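Local coordinates for toxin-like protein (Paenibacillus larvae subsp. larvae BRL-230010, PDB 5DZQ) that probably transfers ADP-ribose from NAD+ to a target protein, as a C3-like mono-ADP-ribosyltransferase toxin, at residues D126-K131 with Y189-M194. Sequence-based numbering, arbitrary orientation.
Sequences DEYQGK and YKIDKM
The Y128 ring meets I191 and M194 obliquely: CD2 of Y128 lies 3.5 Å from CD1 of I191, and the M194 methyl CE approaches the same ring atom. M194 SD sits 3.6 Å from Y128 CB and 5.2 Å from the ring centroid, 66° off the normal, an oblique Met-aromatic contact. The extended M194 chain, with CG anti to the backbone N (chi1 -160°), carries the sulfur to the Y128 root; L124 and I207 also pack on the M194 side chain. Q129, likewise extended, lays its CG near the D192 carbonyl and accepts a weak, bent bond at OE1 from M194 N (3.0 Å). Past Q129, the backbones are joined by two bonds: G130 N donates to I191 O at 2.8 Å, and I191 N to K131 O at 3.0 Å, nearly straight at 169°. K190 bends at its last torsion to bring NZ 2.7 Å from G130 O, arriving from above the carbonyl plane. K131 turns away from the strand and folds its NZ back onto the E127 carbonyl oxygen, near the end of the helix. Helix 118-128 thus ends in a type II turn, Y128 to K131, with glycine at its third position, and leads into strand 132-135 beside strand 187-198. D192 and K193 both face E208 in a classic beta bulge on that strand, within the mixed sheet of the ADP-ribosyltransferase fold.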
# COMPACT_ATOMS: atom_id res chain seq x y z
N ASP B 126 -13.54 -15.13 19.32
CA ASP B 126 -13.77 -14.91 20.75
C ASP B 126 -12.94 -13.73 21.26
O ASP B 126 -13.40 -12.93 22.07
CB ASP B 126 -13.44 -16.16 21.56
CG ASP B 126 -14.53 -17.21 21.48
OD1 ASP B 126 -15.71 -16.82 21.34
OD2 ASP B 126 -14.21 -18.41 21.56
N GLU B 127 -11.72 -13.63 20.76
CA GLU B 127 -10.83 -12.56 21.14
C GLU B 127 -11.33 -11.22 20.60
O GLU B 127 -11.12 -10.18 21.22
CB GLU B 127 -9.41 -12.85 20.64
CG GLU B 127 -8.33 -11.94 21.18
CD GLU B 127 -6.97 -12.61 21.24
OE1 GLU B 127 -6.91 -13.79 21.65
OE2 GLU B 127 -5.97 -11.97 20.86
N TYR B 128 -12.00 -11.24 19.45
CA TYR B 128 -12.33 -10.01 18.72
C TYR B 128 -13.80 -9.57 18.78
O TYR B 128 -14.09 -8.40 18.99
CB TYR B 128 -11.93 -10.17 17.25
CG TYR B 128 -10.59 -9.58 16.89
CD1 TYR B 128 -9.50 -9.68 17.74
CD2 TYR B 128 -10.41 -8.93 15.67
CE1 TYR B 128 -8.27 -9.14 17.40
CE2 TYR B 128 -9.19 -8.38 15.32
CZ TYR B 128 -8.12 -8.49 16.19
OH TYR B 128 -6.90 -7.95 15.83
N GLN B 129 -14.72 -10.51 18.58
CA GLN B 129 -16.13 -10.15 18.38
C GLN B 129 -16.77 -9.57 19.64
O GLN B 129 -16.61 -10.08 20.74
CB GLN B 129 -16.92 -11.37 17.91
CG GLN B 129 -18.33 -11.04 17.44
CD GLN B 129 -19.05 -12.22 16.84
OE1 GLN B 129 -18.67 -12.73 15.78
NE2 GLN B 129 -20.11 -12.66 17.50
N GLY B 130 -17.52 -8.48 19.45
CA GLY B 130 -18.24 -7.84 20.53
C GLY B 130 -17.43 -6.76 21.22
O GLY B 130 -17.95 -6.02 22.06
N LYS B 131 -16.16 -6.65 20.84
CA LYS B 131 -15.24 -5.75 21.53
C LYS B 131 -14.93 -4.51 20.70
O LYS B 131 -15.11 -4.49 19.48
CB LYS B 131 -13.95 -6.51 21.88
CG LYS B 131 -14.18 -7.58 22.94
CD LYS B 131 -13.09 -8.64 22.96
CE LYS B 131 -12.01 -8.34 24.00
NZ LYS B 131 -10.89 -9.32 23.97
N TYR B 189 -13.93 1.42 16.87
CA TYR B 189 -15.00 0.70 16.20
C TYR B 189 -15.31 -0.59 16.95
O TYR B 189 -14.42 -1.26 17.46
CB TYR B 189 -14.64 0.43 14.74
CG TYR B 189 -13.39 -0.38 14.54
CD1 TYR B 189 -12.14 0.23 14.49
CD2 TYR B 189 -13.44 -1.76 14.39
CE1 TYR B 189 -10.98 -0.51 14.31
CE2 TYR B 189 -12.29 -2.51 14.20
CZ TYR B 189 -11.06 -1.88 14.16
OH TYR B 189 -9.92 -2.61 13.98
N LYS B 190 -16.60 -0.91 17.02
CA LYS B 190 -17.03 -2.13 17.68
C LYS B 190 -17.21 -3.23 16.66
O LYS B 190 -17.92 -3.07 15.67
CB LYS B 190 -18.33 -1.91 18.45
CG LYS B 190 -18.89 -3.16 19.09
CD LYS B 190 -20.28 -2.91 19.62
CE LYS B 190 -20.86 -4.14 20.27
NZ LYS B 190 -20.08 -4.51 21.48
N ILE B 191 -16.56 -4.36 16.89
CA ILE B 191 -16.70 -5.48 15.98
C ILE B 191 -18.02 -6.17 16.29
O ILE B 191 -18.18 -6.78 17.35
CB ILE B 191 -15.51 -6.45 16.10
CG1 ILE B 191 -14.25 -5.74 15.59
CG2 ILE B 191 -15.77 -7.73 15.34
CD1 ILE B 191 -13.00 -6.56 15.67
N ASP B 192 -18.98 -6.02 15.37
CA ASP B 192 -20.33 -6.51 15.59
C ASP B 192 -20.43 -8.00 15.29
O ASP B 192 -21.10 -8.75 15.99
CB ASP B 192 -21.34 -5.75 14.72
CG ASP B 192 -21.46 -4.27 15.09
OD1 ASP B 192 -21.65 -3.95 16.28
OD2 ASP B 192 -21.38 -3.42 14.17
N LYS B 193 -19.75 -8.43 14.23
CA LYS B 193 -19.84 -9.81 13.79
C LYS B 193 -18.57 -10.20 13.06
O LYS B 193 -17.92 -9.36 12.44
CB LYS B 193 -21.06 -10.00 12.89
CG LYS B 193 -21.57 -11.43 12.78
CD LYS B 193 -22.85 -11.46 11.96
CE LYS B 193 -23.53 -12.83 12.02
NZ LYS B 193 -24.82 -12.83 11.27
N MET B 194 -18.22 -11.47 13.12
CA MET B 194 -17.01 -11.95 12.47
C MET B 194 -17.24 -13.36 11.94
O MET B 194 -17.68 -14.23 12.68
CB MET B 194 -15.84 -11.91 13.46
CG MET B 194 -14.48 -11.91 12.85
SD MET B 194 -13.24 -11.44 14.09
CE MET B 194 -11.75 -11.85 13.20